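Local atomic coordinates of alpha,alpha-trehalose-phosphate synthase (UDP-forming) (Burkholderia xenovorans, PDB entry 5HXA), a protein that belongs to glycosyltransferase family 20 and has the two-domain GT-B architecture of that clan. Residues Tyr232-Tyr237 against Asp371-Val376. Numbering follows the deposited sequence.
Sequences YPIGIY and DGMNLV
The linker that leaves the first Rossmann-like domain of the GT-B fold brings Ile-234 and its neighbours against Met-373 and Leu-375, on the segment that leads into helix 375-382. Ile-234 is central to the contact: its CG2 methyl lies 3.6 Å from Met-373 CG and 3.9 Å from Leu-375 CD2. With CG1 anti to the backbone N (chi1 -169°), CG2 sits between N and the carbonyl carbon and can touch both partners, while the side chain runs about perpendicular to that of Leu-375. Met-373 suits its place because an unbranched chain can bend. Folded at chi2 and chi3 (68° and 54°), it carries CE to 3.6 Å from CB of Pro-233, whose rigid, apolar ring offers a fixed surface to the methyl.

Residues 232-237 connect strand 225-231 of the mixed sheet to helix 238-247, whereas 371-376 follows strand 363-366 of the parallel sheet, so this apolar seam joins the two domains. No hydrogen bond crosses directly between the segments, but Lys-378 on helix 375-382 reaches back to the Ile-234 carbonyl. Farther along, the side chains of Ile-236 and Leu-375 run alongside in opposite directions, with Ile-236 CG2 4.0 Å from Leu-375 CD2; leucine's forked end lets this one methyl meet both isoleucines, whose branching at CB keeps CG2 near the backbone.

Polar groups hold the turn behind Met-373. Asn-374, the N-cap, accepts a bond from Ala-377 N through OD1, and its ND2 donates to Asp-371 OD2 at 2.9 Å, approaching from above the carboxylate plane. A short acid suits the place because its two oxygens can serve different partners: OD1 receives a weak bond from Met-373 N, while OD2 also forms a salt bridge with Lys-277.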
loop_
_atom_site.group_PDB
_atom_site.type_symbol
_atom_site.label_atom_id
_atom_site.label_comp_id
_atom_site.label_asym_id
_atom_site.label_seq_id
_atom_site.Cartn_x
_atom_site.Cartn_y
_atom_site.Cartn_z
ATOM N N TYR A 232 11.282 8.814 -17.927
ATOM C CA TYR A 232 11.642 10.143 -18.422
ATOM C C TYR A 232 11.229 11.143 -17.351
ATOM O O TYR A 232 10.129 11.706 -17.408
ATOM C CB TYR A 232 10.961 10.469 -19.751
ATOM C CG TYR A 232 11.027 9.399 -20.826
ATOM C CD1 TYR A 232 10.209 8.271 -20.773
ATOM C CD2 TYR A 232 11.872 9.544 -21.930
ATOM C CE1 TYR A 232 10.256 7.295 -21.771
ATOM C CE2 TYR A 232 11.913 8.583 -22.942
ATOM C CZ TYR A 232 11.099 7.462 -22.856
ATOM O OH TYR A 232 11.137 6.511 -23.858
ATOM N N PRO A 233 12.083 11.387 -16.357
ATOM C CA PRO A 233 11.677 12.262 -15.244
ATOM C C PRO A 233 11.489 13.691 -15.730
ATOM O O PRO A 233 12.362 14.260 -16.389
ATOM C CB PRO A 233 12.838 12.140 -14.243
ATOM C CG PRO A 233 14.016 11.721 -15.071
ATOM C CD PRO A 233 13.452 10.866 -16.190
ATOM N N ILE A 234 10.331 14.271 -15.407
ATOM C CA ILE A 234 10.023 15.602 -15.911
ATOM C C ILE A 234 10.889 16.630 -15.190
ATOM O O ILE A 234 11.136 16.535 -13.977
ATOM C CB ILE A 234 8.515 15.903 -15.781
ATOM C CG1 ILE A 234 8.151 17.171 -16.557
ATOM C CG2 ILE A 234 8.091 16.073 -14.333
ATOM C CD1 ILE A 234 6.645 17.396 -16.674
ATOM N N GLY A 235 11.403 17.596 -15.948
ATOM C CA GLY A 235 12.276 18.612 -15.416
ATOM C C GLY A 235 11.636 19.989 -15.412
ATOM O O GLY A 235 10.430 20.154 -15.611
ATOM N N ILE A 236 12.477 20.990 -15.163
ATOM C CA ILE A 236 12.091 22.392 -15.177
ATOM C C ILE A 236 13.086 23.144 -16.052
ATOM O O ILE A 236 13.994 22.553 -16.625
ATOM C CB ILE A 236 12.050 23.003 -13.759
ATOM C CG1 ILE A 236 13.446 22.990 -13.130
ATOM C CG2 ILE A 236 11.049 22.260 -12.876
ATOM C CD1 ILE A 236 13.543 23.827 -11.855
ATOM N N TYR A 237 12.902 24.464 -16.148
ATOM C CA TYR A 237 13.905 25.364 -16.708
ATOM C C TYR A 237 14.520 26.137 -15.550
ATOM O O TYR A 237 14.031 27.218 -15.191
ATOM C CB TYR A 237 13.289 26.316 -17.736
ATOM C CG TYR A 237 12.837 25.620 -19.007
ATOM C CD1 TYR A 237 13.756 24.986 -19.835
ATOM C CD2 TYR A 237 11.495 25.596 -19.375
ATOM C CE1 TYR A 237 13.353 24.346 -21.004
ATOM C CE2 TYR A 237 11.080 24.958 -20.546
ATOM C CZ TYR A 237 12.015 24.335 -21.351
ATOM O OH TYR A 237 11.615 23.702 -22.506
ATOM N N ASP A 371 4.578 10.931 -4.352
ATOM C CA ASP A 371 4.464 11.926 -5.419
ATOM C C ASP A 371 5.186 11.404 -6.656
ATOM O O ASP A 371 6.329 10.953 -6.554
ATOM C CB ASP A 371 5.058 13.270 -4.974
ATOM C CG ASP A 371 4.476 14.458 -5.733
ATOM O OD1 ASP A 371 4.274 14.365 -6.967
ATOM O OD2 ASP A 371 4.242 15.499 -5.086
ATOM N N GLY A 372 4.518 11.447 -7.813
ATOM C CA GLY A 372 5.136 10.932 -9.030
ATOM C C GLY A 372 6.440 11.639 -9.360
ATOM O O GLY A 372 7.415 11.014 -9.789
ATOM N N MET A 373 6.478 12.946 -9.138
ATOM C CA MET A 373 7.642 13.785 -9.393
ATOM C C MET A 373 7.320 15.175 -8.895
ATOM O O MET A 373 6.680 15.969 -9.600
ATOM C CB MET A 373 8.000 13.867 -10.873
ATOM C CG MET A 373 9.123 14.874 -11.152
ATOM S SD MET A 373 10.728 14.382 -10.486
ATOM C CE MET A 373 10.918 12.759 -11.208
ATOM N N ASN A 374 7.719 15.470 -7.677
ATOM C CA ASN A 374 7.322 16.743 -7.098
ATOM C C ASN A 374 8.140 17.873 -7.739
ATOM O O ASN A 374 9.363 17.940 -7.582
ATOM C CB ASN A 374 7.500 16.685 -5.586
ATOM C CG ASN A 374 6.948 17.888 -4.908
ATOM O OD1 ASN A 374 7.519 18.969 -5.022
ATOM N ND2 ASN A 374 5.832 17.723 -4.191
ATOM N N LEU A 375 7.468 18.749 -8.494
ATOM C CA LEU A 375 8.157 19.852 -9.158
ATOM C C LEU A 375 8.405 21.032 -8.227
ATOM O O LEU A 375 9.294 21.843 -8.508
ATOM C CB LEU A 375 7.362 20.308 -10.387
ATOM C CG LEU A 375 7.391 19.293 -11.540
ATOM C CD1 LEU A 375 6.568 19.767 -12.722
ATOM C CD2 LEU A 375 8.825 19.029 -11.960
ATOM N N VAL A 376 7.639 21.143 -7.134
ATOM C CA VAL A 376 7.864 22.204 -6.154
ATOM C C VAL A 376 9.282 22.126 -5.595
ATOM O O VAL A 376 9.922 23.155 -5.356
ATOM C CB VAL A 376 6.793 22.140 -5.042
ATOM C CG1 VAL A 376 7.224 22.929 -3.797
ATOM C CG2 VAL A 376 5.463 22.695 -5.556
#